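Local coordinates for protein epoxyqueuosine reductase (Streptococcus thermophilus, PDB 5D6S) that belongs to the epoxyqueuosine reductase (QueG) family and binds a cobalamin together with two iron/sulfur clusters in a single chain, at residues 180-185 and 268-273. Numbering follows the deposited sequence.
Sequences LVISKE and ISCPYN. With SF4 (iron/sulfur cluster), chain F.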
loop_
_atom_site.group_PDB
_atom_site.type_symbol
_atom_site.label_atom_id
_atom_site.label_comp_id
_atom_site.label_asym_id
_atom_site.label_seq_id
_atom_site.Cartn_x
_atom_site.Cartn_y
_atom_site.Cartn_z
ATOM N N LEU A 180 -2.891 -11.831 1.617
ATOM C CA LEU A 180 -2.000 -11.664 0.477
ATOM C C LEU A 180 -1.674 -12.962 -0.274
ATOM O O LEU A 180 -1.812 -14.059 0.251
ATOM C CB LEU A 180 -0.693 -11.035 0.950
ATOM C CG LEU A 180 -0.810 -9.593 1.442
ATOM C CD1 LEU A 180 0.439 -9.214 2.229
ATOM C CD2 LEU A 180 -1.007 -8.661 0.262
ATOM N N VAL A 181 -1.214 -12.802 -1.506
ATOM C CA VAL A 181 -0.764 -13.923 -2.321
ATOM C C VAL A 181 0.693 -14.196 -2.032
ATOM O O VAL A 181 1.528 -13.317 -2.170
ATOM C CB VAL A 181 -0.948 -13.656 -3.819
ATOM C CG1 VAL A 181 -0.077 -14.580 -4.644
ATOM C CG2 VAL A 181 -2.411 -13.836 -4.205
ATOM N N ILE A 182 0.973 -15.435 -1.633
ATOM C CA ILE A 182 2.298 -15.882 -1.196
ATOM C C ILE A 182 2.832 -16.948 -2.146
ATOM O O ILE A 182 2.205 -17.996 -2.338
ATOM C CB ILE A 182 2.226 -16.565 0.190
ATOM C CG1 ILE A 182 1.333 -15.793 1.188
ATOM C CG2 ILE A 182 3.635 -16.839 0.703
ATOM C CD1 ILE A 182 2.047 -14.997 2.262
ATOM N N SER A 183 3.992 -16.696 -2.733
ATOM C CA SER A 183 4.711 -17.723 -3.505
ATOM C C SER A 183 5.892 -18.260 -2.704
ATOM O O SER A 183 6.472 -17.538 -1.884
ATOM C CB SER A 183 5.214 -17.163 -4.836
ATOM O OG SER A 183 6.448 -16.474 -4.677
ATOM N N LYS A 184 6.221 -19.535 -2.922
ATOM C CA LYS A 184 7.432 -20.170 -2.346
ATOM C C LYS A 184 8.692 -19.446 -2.780
ATOM O O LYS A 184 9.583 -19.170 -1.988
ATOM C CB LYS A 184 7.552 -21.631 -2.804
ATOM C CG LYS A 184 7.223 -22.647 -1.724
ATOM C CD LYS A 184 7.642 -24.056 -2.126
ATOM C CE LYS A 184 7.562 -25.017 -0.939
ATOM N NZ LYS A 184 8.186 -26.335 -1.252
ATOM N N GLU A 185 8.719 -19.126 -4.060
ATOM C CA GLU A 185 9.901 -18.608 -4.737
ATOM C C GLU A 185 10.271 -17.186 -4.277
ATOM O O GLU A 185 11.441 -16.909 -3.997
ATOM C CB GLU A 185 9.661 -18.610 -6.267
ATOM C CG GLU A 185 9.441 -19.976 -6.919
ATOM C CD GLU A 185 8.034 -20.551 -6.730
ATOM O OE1 GLU A 185 7.354 -20.261 -5.716
ATOM O OE2 GLU A 185 7.607 -21.332 -7.597
ATOM N N ILE A 268 6.425 -9.096 7.076
ATOM C CA ILE A 268 7.667 -9.272 7.807
ATOM C C ILE A 268 7.548 -10.450 8.799
ATOM O O ILE A 268 8.500 -11.208 8.990
ATOM C CB ILE A 268 8.041 -7.966 8.552
ATOM C CG1 ILE A 268 8.554 -6.929 7.554
ATOM C CG2 ILE A 268 9.090 -8.226 9.637
ATOM C CD1 ILE A 268 8.671 -5.522 8.107
ATOM N N SER A 269 6.375 -10.596 9.422
ATOM C CA SER A 269 6.139 -11.673 10.372
ATOM C C SER A 269 5.853 -13.035 9.696
ATOM O O SER A 269 5.628 -14.020 10.402
ATOM C CB SER A 269 4.973 -11.317 11.307
ATOM O OG SER A 269 3.695 -11.547 10.700
ATOM N N CYS A 270 5.842 -13.097 8.358
ATOM C CA CYS A 270 5.468 -14.316 7.644
ATOM C C CYS A 270 6.670 -15.210 7.364
ATOM O O CYS A 270 7.656 -14.760 6.774
ATOM C CB CYS A 270 4.756 -14.011 6.326
ATOM S SG CYS A 270 4.027 -15.474 5.510
ATOM N N PRO A 271 6.576 -16.500 7.767
ATOM C CA PRO A 271 7.630 -17.491 7.562
ATOM C C PRO A 271 8.104 -17.534 6.126
ATOM O O PRO A 271 9.303 -17.597 5.883
ATOM C CB PRO A 271 6.943 -18.806 7.902
ATOM C CG PRO A 271 5.878 -18.439 8.874
ATOM C CD PRO A 271 5.404 -17.085 8.453
ATOM N N TYR A 272 7.174 -17.469 5.175
ATOM C CA TYR A 272 7.538 -17.540 3.759
ATOM C C TYR A 272 8.407 -16.398 3.288
ATOM O O TYR A 272 8.947 -16.458 2.178
ATOM C CB TYR A 272 6.305 -17.601 2.872
ATOM C CG TYR A 272 5.563 -18.901 2.913
ATOM C CD1 TYR A 272 4.605 -19.150 3.898
ATOM C CD2 TYR A 272 5.819 -19.898 1.965
ATOM C CE1 TYR A 272 3.904 -20.356 3.920
ATOM C CE2 TYR A 272 5.138 -21.110 1.983
ATOM C CZ TYR A 272 4.179 -21.332 2.949
ATOM O OH TYR A 272 3.507 -22.525 2.943
ATOM N N ASN A 273 8.527 -15.344 4.094
ATOM C CA ASN A 273 9.402 -14.209 3.745
ATOM C C ASN A 273 10.743 -14.278 4.468
ATOM O O ASN A 273 11.657 -13.513 4.164
ATOM C CB ASN A 273 8.697 -12.870 4.003
ATOM C CG ASN A 273 7.574 -12.586 2.991
ATOM O OD1 ASN A 273 7.779 -12.696 1.789
ATOM N ND2 ASN A 273 6.384 -12.222 3.489
HETATM FE FE1 SF4 F . 0.126 -15.421 8.085
HETATM FE FE2 SF4 F . 1.714 -17.415 8.558
HETATM FE FE3 SF4 F . 2.153 -15.927 6.561
HETATM FE FE4 SF4 F . 0.109 -17.540 6.672
HETATM S S1 SF4 F . 2.138 -18.028 6.538
HETATM S S2 SF4 F . 0.178 -15.544 5.984
HETATM S S3 SF4 F . -0.396 -17.350 8.749
HETATM S S4 SF4 F . 2.165 -15.369 8.573
#
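Ile182 packs against Cys270 and Tyr272 in a small, buried apolar contact beside an iron/sulfur cluster, where the short strand 181-182 meets the cysteine-bearing loop that follows helix 265-268. It illustrates how a cluster ligand can be covered in part by hydrocarbon from a part of the chain remote in sequence. No hydrogen bond crosses between the segments, and the two branches of Ile182 divide the work. The methyl CG2, anti to the backbone N, lies 3.5 Å from Tyr272 CB and approaches the root of the ring obliquely, the two side chains crossing at about a right angle. The other branch ends in CD1, which sits 3.8 Å from Cys270 SG. That sulfur binds an iron of the cluster, with SG to FE3 at 2.2 Å; with chi1 of -171° the side chain extends away from the backbone N, which carries SG to the iron. Tyr272 adds a second touch on the cluster, for cluster S1 lies in the plane of the ring, at its edge, 3.8 Å from Tyr272 CD1. At the far end of the ring, OH hydrogen-bonds to Gly210 O, which should help fix the ring's position. The turn itself is closed by a bond of 2.9 Å from Asn273 N to Cys270 O. Within the strand, Val181 N hydrogen-bonds to the cobalamin, while Ile182 pairs through its backbone with Phe174 of the antiparallel strand 174-175, and Val181 packs on strand 190-197 of the four-stranded sheet.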